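PDB 7P18: 3-oxosteroid 1-dehydrogenase, which probably catalyses the FAD-dependent 1,2-desaturation of 3-oxosteroids to 3-oxo-Delta1-steroids, passing the electrons on to an acceptor. Local coordinates for residues A[215-218]-A[219-223]; A[99-102]-A[103-107]; A[410-413]-A[414-418]; A[335-338]-A[339-342]. All blocks are in the same frame, centred on the assembly; numbering follows the deposited sequence.

Contact 1 (A[215-218]-A[219-223]); sequences GLRH and ALLER
His218 and Glu222, one helical turn apart, meet through a CH-pi contact: Glu222 CG stands over one face of the imidazole, 4.1 Å from the centroid of the His218 ring and 27° off its normal. Ring and carboxylate planes lie 40° apart, and Glu222 OE2 ends 3.3 Å from His218 NE2. At the other nitrogen, His218 ND1 makes a weak hydrogen bond to Leu141 O. With an alanine here, the methylene of Glu222 would probably lose its aromatic cover and the Leu141 carbonyl its weak donor. The backbone bonds are those of a regular alpha-helix, from Ala219 N to Gly215 O onward; the shortest joins Glu222 N to His218 O at 2.9 Å. Near the C-terminal end of the helix, Ala219 O is gripped twice from opposite faces of its plane, by Arg223 N at 3.2 Å and by Arg223 NH1 at 3.0 Å. Arg223 NE forms a salt bridge with Asp28, and NH2 bonds to Asn104 O, which fixes the guanidinium through all three nitrogens. Arg217 packs on the next turn: its chain bends at chi2 (73°) and crosses Leu220 and Leu221 at about a right angle, with Arg217 NH1 3.5 Å from Leu221 CG; its charge makes a cation-pi contact with Tyr42. Leu216 and Leu220 pack on helix 17-28, whose start carries the last residue of what is probably the Rossmann-type GxGxxA motif. The helix thus has an apolar side against its neighbour helix, while polar and charged groups tie down its flank and end.

Contact 2 (A[99-102]-A[103-107]); sequences EYIN and ANMTL
Tyr100 O takes two donors from Asn104: the side-chain ND2 at 2.9 Å, in the carbonyl plane and on a lone pair, and more weakly the backbone N at 3.1 Å. Asn104 CG sits beside its own backbone N (chi1 -63°), which turns the amide back to the preceding turn; ND2 then also lies 3.4 Å from Tyr100 CD1, with ring and amide planes 33° apart. The stronger bond of Asn104 N goes to Ile101 O at 3.2 Å, approached from above the carbonyl plane. Asn104 OD1 binds a glycerol, probably from the crystallisation liquor. This is the C-terminal end of helix 84-104, where Met105 first leaves helical geometry and the side-chain amide serves a carbonyl of the last turn. Asn102 O receives Gln108 NE2, and Asn102 OD1 receives Tyr109 N. The Tyr100 hydroxyl is paired with Asp28 and its ring makes a cation-pi contact with Arg25; a valine in its place would probably leave both without these partners and open a gap beside Met105 CE. That methyl rests 3.9 Å from Tyr100 CE2. Ile101 CG2 touches Met105 SD and Leu107 CD2, each at 4.0 Å.

Contact 3 (A[410-413]-A[414-418]); sequences KAWL and GKVYW
Trp412 O collects the backbone of the following turn, accepting Val416 N at 2.8 Å in the carbonyl plane, Lys415 N at 2.9 Å from above that plane, and Tyr417 N in a long, weak bond. Gly414, at a positive phi of 72° that favours glycine, lets the chain double back, and its N donates to Tyr417 O at 2.8 Å beside the single bridge between Leu413 and Tyr417. Trp412, Val416, Tyr417 and Leu413 pack round this turn. Val416 CG2 sits over the five-membered ring of Trp412, 3.5 Å from its centroid and 11° off the normal, in a CH-pi contact; the two side chains run side by side. The phenol of Tyr417 takes the crowded position between its backbone N and carbonyl carbon (chi1 68°), which brings Leu413 CA over one of its faces. Tyr417 CE1 meets Trp412 CB at 3.6 Å, and Tyr417 CE2 meets Leu413 CD1 at the same separation. Arg409 takes part twice, its carbonyl bonding to the Tyr417 hydroxyl and its charge making a cation-pi contact with Trp412. Trp418 then enters strand 418-420, bonded through its backbone to Ala488, while one face of its ring covers Gly414 CA. Trp412 O thus takes much of the turn's backbone N-H bonding, with Gly414 N closing it on Tyr417 O, while indole, valine, leucine and phenol supply the apolar packing, away from the flavin and steroid sites.

Contact 4 (A[335-338]-A[339-342]); sequences TGLF and AERN. With ANB (androsta-1,4-diene-3,17-dione), chain D.
Leu337 O is gripped side-on by the guanidinium of Arg341, NE at 2.8 Å and NH2 at 3.0 Å, and it lies almost in the guanidinium plane. The NH2 nitrogen comes in the carbonyl plane of Leu337, whereas NE stands above it. A bend at chi3 (-80°) folds the arginine back onto the preceding residues; its NH1 goes on to Ser361 O, and a water sits over the centre of one guanidinium face. Glu340 serves the other side of the turn. Its chain bends at chi2 (98°), and Glu340 OE1 accepts Ala339 N at 3.2 Å, the donor arriving on the anti side and 23° out of the carboxylate plane. A second water is 2.6 Å from Glu340 OE1 and takes the Phe338 N-H at 2.8 Å. A third donates to both Glu340 OE2, at 2.8 Å, and Gly336 O, at 2.7 Å, and OE2 also receives Gly398 N. Between these polar grips Phe338 presents its ring to the androstadienedione: C11 of the steroid lies over one face, 3.6 Å from Phe338 CG. The ring also touches the FAD and meets Tyr363 of the steroid pocket edge-to-face, while the steroid itself is hydrogen-bonded to Tyr536 OH and Gly540 N. The charged side chains and waters therefore satisfy the backbone where it leaves strand 335-336 and are likely to hold the turn that carries Phe338, while the phenylalanine offers the steroid an aromatic, apolar face.

Overall arrangement
Contacts 1 and 2 touch, their centres 11 Å apart: helix 208-222 and the end of helix 84-104 share helix 17-28 as a neighbour, and Met105 SD packs on Leu216 and Ala219. Contact 1 is mostly buried, contact 2 only partly so. Contacts 3 and 4, 18 Å apart between centres, do not touch; both contacts 1 and 2 lie across the chain's centre from contact 4. Contact 4 is buried at the steroid and flavin; contact 3 is a more exposed loop built on aromatic packing. Contact 1 keeps the regular helical bonds, contact 2 is where they give out, and contacts 3 and 4 are turns built on a carbonyl with several donors, from the backbone in contact 3 and from an arginine in contact 4.

Contact 1 (A[215-218]-A[219-223])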
loop_
_atom_site.group_PDB
_atom_site.type_symbol
_atom_site.label_atom_id
_atom_site.label_comp_id
_atom_site.label_asym_id
_atom_site.label_seq_id
_atom_site.Cartn_x
_atom_site.Cartn_y
_atom_site.Cartn_z
ATOM N N GLY A 215 -4.311 -9.573 13.362
ATOM C CA GLY A 215 -3.923 -11.008 13.368
ATOM C C GLY A 215 -2.470 -11.203 13.753
ATOM O O GLY A 215 -2.184 -12.110 14.530
ATOM N N LEU A 216 -1.550 -10.364 13.250
ATOM C CA LEU A 216 -0.107 -10.512 13.576
ATOM C C LEU A 216 0.108 -10.091 15.034
ATOM O O LEU A 216 0.918 -10.738 15.749
ATOM C CB LEU A 216 0.738 -9.703 12.595
ATOM C CG LEU A 216 0.759 -10.254 11.161
ATOM C CD1 LEU A 216 1.375 -9.236 10.202
ATOM C CD2 LEU A 216 1.549 -11.561 11.116
ATOM N N ARG A 217 -0.622 -9.077 15.503
ATOM C CA ARG A 217 -0.491 -8.670 16.927
ATOM C C ARG A 217 -0.909 -9.847 17.809
ATOM O O ARG A 217 -0.218 -10.135 18.775
ATOM C CB ARG A 217 -1.300 -7.415 17.246
ATOM C CG ARG A 217 -1.123 -6.974 18.693
ATOM C CD ARG A 217 0.234 -6.381 18.914
ATOM N NE ARG A 217 0.575 -6.061 20.294
ATOM C CZ ARG A 217 1.075 -6.915 21.189
ATOM N NH1 ARG A 217 1.252 -8.193 20.896
ATOM N NH2 ARG A 217 1.354 -6.488 22.406
ATOM N N HIS A 218 -2.001 -10.499 17.464
ATOM C CA HIS A 218 -2.551 -11.664 18.197
ATOM C C HIS A 218 -1.517 -12.795 18.241
ATOM O O HIS A 218 -1.295 -13.346 19.307
ATOM C CB HIS A 218 -3.863 -12.108 17.571
ATOM C CG HIS A 218 -4.456 -13.278 18.279
ATOM N ND1 HIS A 218 -5.086 -13.159 19.520
ATOM C CD2 HIS A 218 -4.505 -14.588 17.949
ATOM C CE1 HIS A 218 -5.495 -14.357 19.915
ATOM N NE2 HIS A 218 -5.135 -15.245 18.974
ATOM N N ALA A 219 -0.853 -13.088 17.121
ATOM C CA ALA A 219 0.238 -14.080 17.042
ATOM C C ALA A 219 1.354 -13.746 18.037
ATOM O O ALA A 219 1.860 -14.665 18.702
ATOM C CB ALA A 219 0.790 -14.165 15.628
ATOM N N LEU A 220 1.728 -12.479 18.169
ATOM C CA LEU A 220 2.782 -12.058 19.115
ATOM C C LEU A 220 2.248 -12.246 20.552
ATOM O O LEU A 220 3.026 -12.678 21.437
ATOM C CB LEU A 220 3.198 -10.623 18.824
ATOM C CG LEU A 220 3.874 -10.388 17.469
ATOM C CD1 LEU A 220 4.384 -8.952 17.378
ATOM C CD2 LEU A 220 5.009 -11.390 17.230
ATOM N N LEU A 221 0.964 -11.977 20.775
ATOM C CA LEU A 221 0.349 -12.094 22.125
ATOM C C LEU A 221 0.396 -13.551 22.570
ATOM O O LEU A 221 0.860 -13.799 23.662
ATOM C CB LEU A 221 -1.093 -11.606 22.085
ATOM C CG LEU A 221 -1.302 -10.124 22.322
ATOM C CD1 LEU A 221 -2.766 -9.782 22.138
ATOM C CD2 LEU A 221 -0.815 -9.721 23.710
ATOM N N GLU A 222 -0.044 -14.472 21.717
ATOM C CA GLU A 222 -0.017 -15.936 21.979
ATOM C C GLU A 222 1.396 -16.400 22.305
ATOM O O GLU A 222 1.522 -17.294 23.138
ATOM C CB GLU A 222 -0.559 -16.704 20.783
ATOM C CG GLU A 222 -2.033 -16.447 20.615
ATOM C CD GLU A 222 -2.782 -17.572 19.938
ATOM O OE1 GLU A 222 -2.260 -18.120 18.948
ATOM O OE2 GLU A 222 -3.880 -17.902 20.431
ATOM N N ARG A 223 2.419 -15.829 21.672
ATOM C CA ARG A 223 3.831 -16.228 21.877
ATOM C C ARG A 223 4.454 -15.405 23.010
ATOM O O ARG A 223 5.613 -15.651 23.321
ATOM C CB ARG A 223 4.626 -16.047 20.575
ATOM C CG ARG A 223 4.108 -16.928 19.443
ATOM C CD ARG A 223 4.485 -16.432 18.062
ATOM N NE ARG A 223 4.203 -17.440 17.052
ATOM C CZ ARG A 223 2.990 -17.775 16.649
ATOM N NH1 ARG A 223 1.917 -17.161 17.124
ATOM N NH2 ARG A 223 2.846 -18.725 15.744
#

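Contact 2 (A[99-102]-A[103-107])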
loop_
_atom_site.group_PDB
_atom_site.type_symbol
_atom_site.label_atom_id
_atom_site.label_comp_id
_atom_site.label_asym_id
_atom_site.label_seq_id
_atom_site.Cartn_x
_atom_site.Cartn_y
_atom_site.Cartn_z
ATOM N N GLU A 99 1.803 -20.023 3.890
ATOM C CA GLU A 99 1.417 -21.326 4.504
ATOM C C GLU A 99 1.743 -21.310 5.993
ATOM O O GLU A 99 0.964 -21.895 6.761
ATOM C CB GLU A 99 2.136 -22.506 3.845
ATOM C CG GLU A 99 1.551 -22.858 2.507
ATOM C CD GLU A 99 2.175 -24.115 1.895
ATOM O OE1 GLU A 99 2.544 -25.032 2.648
ATOM O OE2 GLU A 99 2.223 -24.177 0.689
ATOM N N TYR A 100 2.846 -20.676 6.373
ATOM C CA TYR A 100 3.296 -20.535 7.763
ATOM C C TYR A 100 2.253 -19.743 8.548
ATOM O O TYR A 100 1.872 -20.202 9.644
ATOM C CB TYR A 100 4.674 -19.871 7.870
ATOM C CG TYR A 100 5.000 -19.350 9.250
ATOM C CD1 TYR A 100 5.201 -20.196 10.322
ATOM C CD2 TYR A 100 5.049 -17.982 9.494
ATOM C CE1 TYR A 100 5.433 -19.710 11.608
ATOM C CE2 TYR A 100 5.290 -17.481 10.758
ATOM C CZ TYR A 100 5.504 -18.337 11.821
ATOM O OH TYR A 100 5.758 -17.794 13.059
ATOM N N ILE A 101 1.823 -18.596 8.027
ATOM C CA ILE A 101 0.735 -17.816 8.680
ATOM C C ILE A 101 -0.475 -18.740 8.876
ATOM O O ILE A 101 -0.990 -18.825 10.011
ATOM C CB ILE A 101 0.360 -16.562 7.879
ATOM C CG1 ILE A 101 1.483 -15.525 7.906
ATOM C CG2 ILE A 101 -0.947 -16.020 8.430
ATOM C CD1 ILE A 101 1.218 -14.270 7.094
ATOM N N ASN A 102 -0.950 -19.373 7.802
ATOM C CA ASN A 102 -2.236 -20.103 7.814
ATOM C C ASN A 102 -2.185 -21.277 8.814
ATOM O O ASN A 102 -3.205 -21.508 9.470
ATOM C CB ASN A 102 -2.638 -20.569 6.429
ATOM C CG ASN A 102 -3.139 -19.462 5.552
ATOM O OD1 ASN A 102 -3.349 -18.340 6.028
ATOM N ND2 ASN A 102 -3.226 -19.753 4.257
ATOM N N ALA A 103 -1.039 -21.931 8.969
ATOM C CA ALA A 103 -0.904 -23.137 9.827
ATOM C C ALA A 103 -0.667 -22.704 11.285
ATOM O O ALA A 103 -0.968 -23.487 12.163
ATOM C CB ALA A 103 0.201 -24.037 9.325
ATOM N N ASN A 104 -0.153 -21.498 11.554
ATOM C CA ASN A 104 0.352 -21.176 12.913
ATOM C C ASN A 104 -0.337 -19.942 13.524
ATOM O O ASN A 104 0.139 -19.516 14.583
ATOM C CB ASN A 104 1.869 -21.038 12.871
ATOM C CG ASN A 104 2.514 -22.340 12.464
ATOM O OD1 ASN A 104 2.632 -23.225 13.292
ATOM N ND2 ASN A 104 2.901 -22.481 11.202
ATOM N N MET A 105 -1.405 -19.431 12.909
ATOM C CA MET A 105 -2.065 -18.173 13.352
ATOM C C MET A 105 -3.561 -18.269 13.124
ATOM O O MET A 105 -3.994 -19.035 12.228
ATOM C CB MET A 105 -1.496 -16.966 12.599
ATOM C CG MET A 105 0.025 -16.801 12.781
ATOM S SD MET A 105 0.609 -15.221 12.047
ATOM C CE MET A 105 2.367 -15.362 12.280
ATOM N N THR A 106 -4.340 -17.483 13.883
ATOM C CA THR A 106 -5.791 -17.323 13.667
ATOM C C THR A 106 -6.002 -16.569 12.356
ATOM O O THR A 106 -6.952 -16.883 11.603
ATOM C CB THR A 106 -6.482 -16.686 14.890
ATOM O OG1 THR A 106 -6.243 -17.575 15.973
ATOM C CG2 THR A 106 -7.975 -16.554 14.735
ATOM N N LEU A 107 -5.130 -15.610 12.074
ATOM C CA LEU A 107 -5.089 -14.892 10.765
ATOM C C LEU A 107 -5.026 -15.931 9.626
ATOM O O LEU A 107 -4.227 -16.860 9.758
ATOM C CB LEU A 107 -3.854 -13.998 10.778
ATOM C CG LEU A 107 -3.553 -13.225 9.508
ATOM C CD1 LEU A 107 -4.689 -12.263 9.191
ATOM C CD2 LEU A 107 -2.226 -12.491 9.689
#

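Contact 3 (A[410-413]-A[414-418])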
loop_
_atom_site.group_PDB
_atom_site.type_symbol
_atom_site.label_atom_id
_atom_site.label_comp_id
_atom_site.label_asym_id
_atom_site.label_seq_id
_atom_site.Cartn_x
_atom_site.Cartn_y
_atom_site.Cartn_z
ATOM N N LYS A 410 -21.383 21.051 1.560
ATOM C CA LYS A 410 -21.020 22.489 1.401
ATOM C C LYS A 410 -19.597 22.754 1.871
ATOM O O LYS A 410 -18.855 23.476 1.166
ATOM C CB LYS A 410 -21.887 23.408 2.272
ATOM C CG LYS A 410 -23.098 24.036 1.630
ATOM C CD LYS A 410 -23.834 24.860 2.677
ATOM C CE LYS A 410 -25.111 25.492 2.171
ATOM N NZ LYS A 410 -25.549 26.544 3.120
ATOM N N ALA A 411 -19.223 22.215 3.037
ATOM C CA ALA A 411 -17.895 22.402 3.660
ATOM C C ALA A 411 -16.788 21.879 2.735
ATOM O O ALA A 411 -15.604 22.290 2.899
ATOM C CB ALA A 411 -17.861 21.731 5.011
ATOM N N TRP A 412 -17.125 21.009 1.784
ATOM C CA TRP A 412 -16.131 20.373 0.869
ATOM C C TRP A 412 -16.010 21.125 -0.455
ATOM O O TRP A 412 -15.067 20.834 -1.209
ATOM C CB TRP A 412 -16.472 18.892 0.660
ATOM C CG TRP A 412 -15.908 18.019 1.735
ATOM C CD1 TRP A 412 -15.254 18.400 2.870
ATOM C CD2 TRP A 412 -16.052 16.592 1.814
ATOM N NE1 TRP A 412 -14.957 17.306 3.627
ATOM C CE2 TRP A 412 -15.439 16.182 3.007
ATOM C CE3 TRP A 412 -16.655 15.637 0.982
ATOM C CZ2 TRP A 412 -15.389 14.836 3.386
ATOM C CZ3 TRP A 412 -16.598 14.313 1.346
ATOM C CH2 TRP A 412 -15.965 13.920 2.530
ATOM N N LEU A 413 -16.923 22.050 -0.746
ATOM C CA LEU A 413 -16.872 22.802 -2.024
ATOM C C LEU A 413 -15.592 23.648 -2.068
ATOM O O LEU A 413 -15.303 24.331 -1.099
ATOM C CB LEU A 413 -18.136 23.663 -2.151
ATOM C CG LEU A 413 -18.301 24.392 -3.472
ATOM C CD1 LEU A 413 -18.568 23.388 -4.604
ATOM C CD2 LEU A 413 -19.456 25.410 -3.355
ATOM N N GLY A 414 -14.817 23.520 -3.143
ATOM C CA GLY A 414 -13.514 24.163 -3.342
ATOM C C GLY A 414 -12.425 23.567 -2.470
ATOM O O GLY A 414 -11.297 24.095 -2.508
ATOM N N LYS A 415 -12.707 22.497 -1.717
ATOM C CA LYS A 415 -11.664 21.824 -0.879
ATOM C C LYS A 415 -11.445 20.368 -1.347
ATOM O O LYS A 415 -10.278 20.002 -1.630
ATOM C CB LYS A 415 -12.083 21.846 0.587
ATOM C CG LYS A 415 -12.537 23.199 1.126
ATOM C CD LYS A 415 -11.461 24.234 1.176
ATOM C CE LYS A 415 -11.946 25.529 1.809
ATOM N NZ LYS A 415 -10.842 26.507 1.831
ATOM N N VAL A 416 -12.526 19.590 -1.448
ATOM C CA VAL A 416 -12.488 18.159 -1.916
ATOM C C VAL A 416 -12.968 18.084 -3.371
ATOM O O VAL A 416 -12.471 17.262 -4.157
ATOM C CB VAL A 416 -13.321 17.283 -0.980
ATOM C CG1 VAL A 416 -13.500 15.883 -1.553
ATOM C CG2 VAL A 416 -12.751 17.238 0.417
ATOM N N TYR A 417 -13.878 18.962 -3.794
ATOM C CA TYR A 417 -14.362 18.960 -5.191
ATOM C C TYR A 417 -14.739 20.379 -5.595
ATOM O O TYR A 417 -15.116 21.178 -4.719
ATOM C CB TYR A 417 -15.549 17.989 -5.350
ATOM C CG TYR A 417 -16.774 18.467 -4.614
ATOM C CD1 TYR A 417 -16.941 18.226 -3.266
ATOM C CD2 TYR A 417 -17.702 19.277 -5.249
ATOM C CE1 TYR A 417 -17.999 18.766 -2.555
ATOM C CE2 TYR A 417 -18.783 19.797 -4.557
ATOM C CZ TYR A 417 -18.926 19.566 -3.203
ATOM O OH TYR A 417 -19.995 20.104 -2.507
ATOM N N TRP A 418 -14.615 20.656 -6.893
ATOM C CA TRP A 418 -15.140 21.882 -7.540
ATOM C C TRP A 418 -16.323 21.472 -8.426
ATOM O O TRP A 418 -16.280 20.355 -8.994
ATOM C CB TRP A 418 -14.033 22.583 -8.315
ATOM C CG TRP A 418 -12.937 23.142 -7.461
ATOM C CD1 TRP A 418 -12.703 24.466 -7.188
ATOM C CD2 TRP A 418 -11.869 22.413 -6.823
ATOM N NE1 TRP A 418 -11.592 24.604 -6.401
ATOM C CE2 TRP A 418 -11.075 23.365 -6.130
ATOM C CE3 TRP A 418 -11.540 21.057 -6.686
ATOM C CZ2 TRP A 418 -9.953 22.997 -5.390
ATOM C CZ3 TRP A 418 -10.421 20.699 -5.970
ATOM C CH2 TRP A 418 -9.650 21.658 -5.310
#

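Contact 4 (A[335-338]-A[339-342])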
loop_
_atom_site.group_PDB
_atom_site.type_symbol
_atom_site.label_atom_id
_atom_site.label_comp_id
_atom_site.label_asym_id
_atom_site.label_seq_id
_atom_site.Cartn_x
_atom_site.Cartn_y
_atom_site.Cartn_z
ATOM N N THR A 335 -6.234 10.872 0.754
ATOM C CA THR A 335 -6.886 9.605 0.350
ATOM C C THR A 335 -6.354 9.188 -1.017
ATOM O O THR A 335 -6.433 9.984 -2.003
ATOM C CB THR A 335 -8.409 9.752 0.304
ATOM O OG1 THR A 335 -8.823 10.098 1.620
ATOM C CG2 THR A 335 -9.096 8.453 -0.063
ATOM N N GLY A 336 -5.852 7.949 -1.116
ATOM C CA GLY A 336 -5.407 7.451 -2.428
ATOM C C GLY A 336 -6.582 7.016 -3.295
ATOM O O GLY A 336 -7.580 6.499 -2.747
ATOM N N LEU A 337 -6.483 7.241 -4.590
ATOM C CA LEU A 337 -7.466 6.765 -5.592
ATOM C C LEU A 337 -6.912 5.462 -6.191
ATOM O O LEU A 337 -6.164 5.536 -7.156
ATOM C CB LEU A 337 -7.660 7.853 -6.639
ATOM C CG LEU A 337 -8.252 9.177 -6.131
ATOM C CD1 LEU A 337 -8.555 10.089 -7.292
ATOM C CD2 LEU A 337 -9.494 8.997 -5.280
ATOM N N PHE A 338 -7.215 4.320 -5.581
ATOM C CA PHE A 338 -6.656 3.010 -6.015
ATOM C C PHE A 338 -7.492 2.416 -7.138
ATOM O O PHE A 338 -6.873 1.970 -8.133
ATOM C CB PHE A 338 -6.527 2.044 -4.854
ATOM C CG PHE A 338 -5.594 2.527 -3.775
ATOM C CD1 PHE A 338 -4.233 2.307 -3.871
ATOM C CD2 PHE A 338 -6.075 3.224 -2.680
ATOM C CE1 PHE A 338 -3.370 2.736 -2.879
ATOM C CE2 PHE A 338 -5.200 3.682 -1.708
ATOM C CZ PHE A 338 -3.854 3.433 -1.803
ATOM N N ALA A 339 -8.818 2.386 -6.980
ATOM C CA ALA A 339 -9.725 1.611 -7.868
ATOM C C ALA A 339 -10.602 2.507 -8.752
ATOM O O ALA A 339 -10.984 2.070 -9.852
ATOM C CB ALA A 339 -10.624 0.760 -7.000
ATOM N N GLU A 340 -11.007 3.673 -8.226
ATOM C CA GLU A 340 -12.193 4.423 -8.738
ATOM C C GLU A 340 -11.872 5.083 -10.082
ATOM O O GLU A 340 -12.818 5.356 -10.861
ATOM C CB GLU A 340 -12.651 5.487 -7.738
ATOM C CG GLU A 340 -12.910 4.951 -6.356
ATOM C CD GLU A 340 -11.749 5.169 -5.396
ATOM O OE1 GLU A 340 -10.599 4.746 -5.732
ATOM O OE2 GLU A 340 -11.994 5.702 -4.297
ATOM N N ARG A 341 -10.593 5.326 -10.393
ATOM C CA ARG A 341 -10.200 5.939 -11.684
ATOM C C ARG A 341 -10.581 5.025 -12.875
ATOM O O ARG A 341 -10.722 5.540 -14.001
ATOM C CB ARG A 341 -8.700 6.243 -11.756
ATOM C CG ARG A 341 -8.215 7.251 -10.715
ATOM C CD ARG A 341 -6.691 7.321 -10.673
ATOM N NE ARG A 341 -6.140 6.209 -9.908
ATOM C CZ ARG A 341 -5.533 5.136 -10.429
ATOM N NH1 ARG A 341 -5.351 5.020 -11.728
ATOM N NH2 ARG A 341 -5.047 4.213 -9.626
ATOM N N ASN A 342 -10.715 3.732 -12.652
ATOM C CA ASN A 342 -11.017 2.752 -13.737
ATOM C C ASN A 342 -12.481 2.881 -14.162
ATOM O O ASN A 342 -12.846 2.355 -15.256
ATOM C CB ASN A 342 -10.761 1.312 -13.316
ATOM C CG ASN A 342 -9.300 1.015 -13.055
ATOM O OD1 ASN A 342 -8.610 1.842 -12.468
ATOM N ND2 ASN A 342 -8.875 -0.201 -13.377
HETATM C C1 ANB D . -3.838 -1.093 -2.694
HETATM C C10 ANB D . -5.044 -1.943 -2.957
HETATM C C11 ANB D . -6.586 -0.214 -1.745
HETATM C C12 ANB D . -7.852 0.036 -0.912
HETATM C C13 ANB D . -9.007 -0.807 -1.422
HETATM C C14 ANB D . -8.587 -2.280 -1.315
HETATM C C15 ANB D . -9.901 -3.050 -1.506
HETATM C C16 ANB D . -10.951 -2.169 -0.806
HETATM C C17 ANB D . -10.289 -0.822 -0.602
HETATM C C18 ANB D . -9.462 -0.390 -2.841
HETATM C C19 ANB D . -5.527 -1.602 -4.395
HETATM C C2 ANB D . -2.582 -1.481 -2.925
HETATM C C3 ANB D . -2.270 -2.888 -3.174
HETATM C C4 ANB D . -3.380 -3.801 -2.935
HETATM C C5 ANB D . -4.661 -3.406 -2.905
HETATM C C6 ANB D . -5.777 -4.413 -2.910
HETATM C C7 ANB D . -6.916 -4.067 -1.962
HETATM C C8 ANB D . -7.378 -2.632 -2.174
HETATM C C9 ANB D . -6.183 -1.690 -1.895
HETATM O O1 ANB D . -1.145 -3.269 -3.523
HETATM O O2 ANB D . -10.729 0.077 0.077
HETATM O O HOH W 1 -10.125 5.858 -2.238
HETATM O O HOH W 2 -8.131 3.606 -10.213
HETATM O O HOH W 3 -9.261 3.338 -3.960
#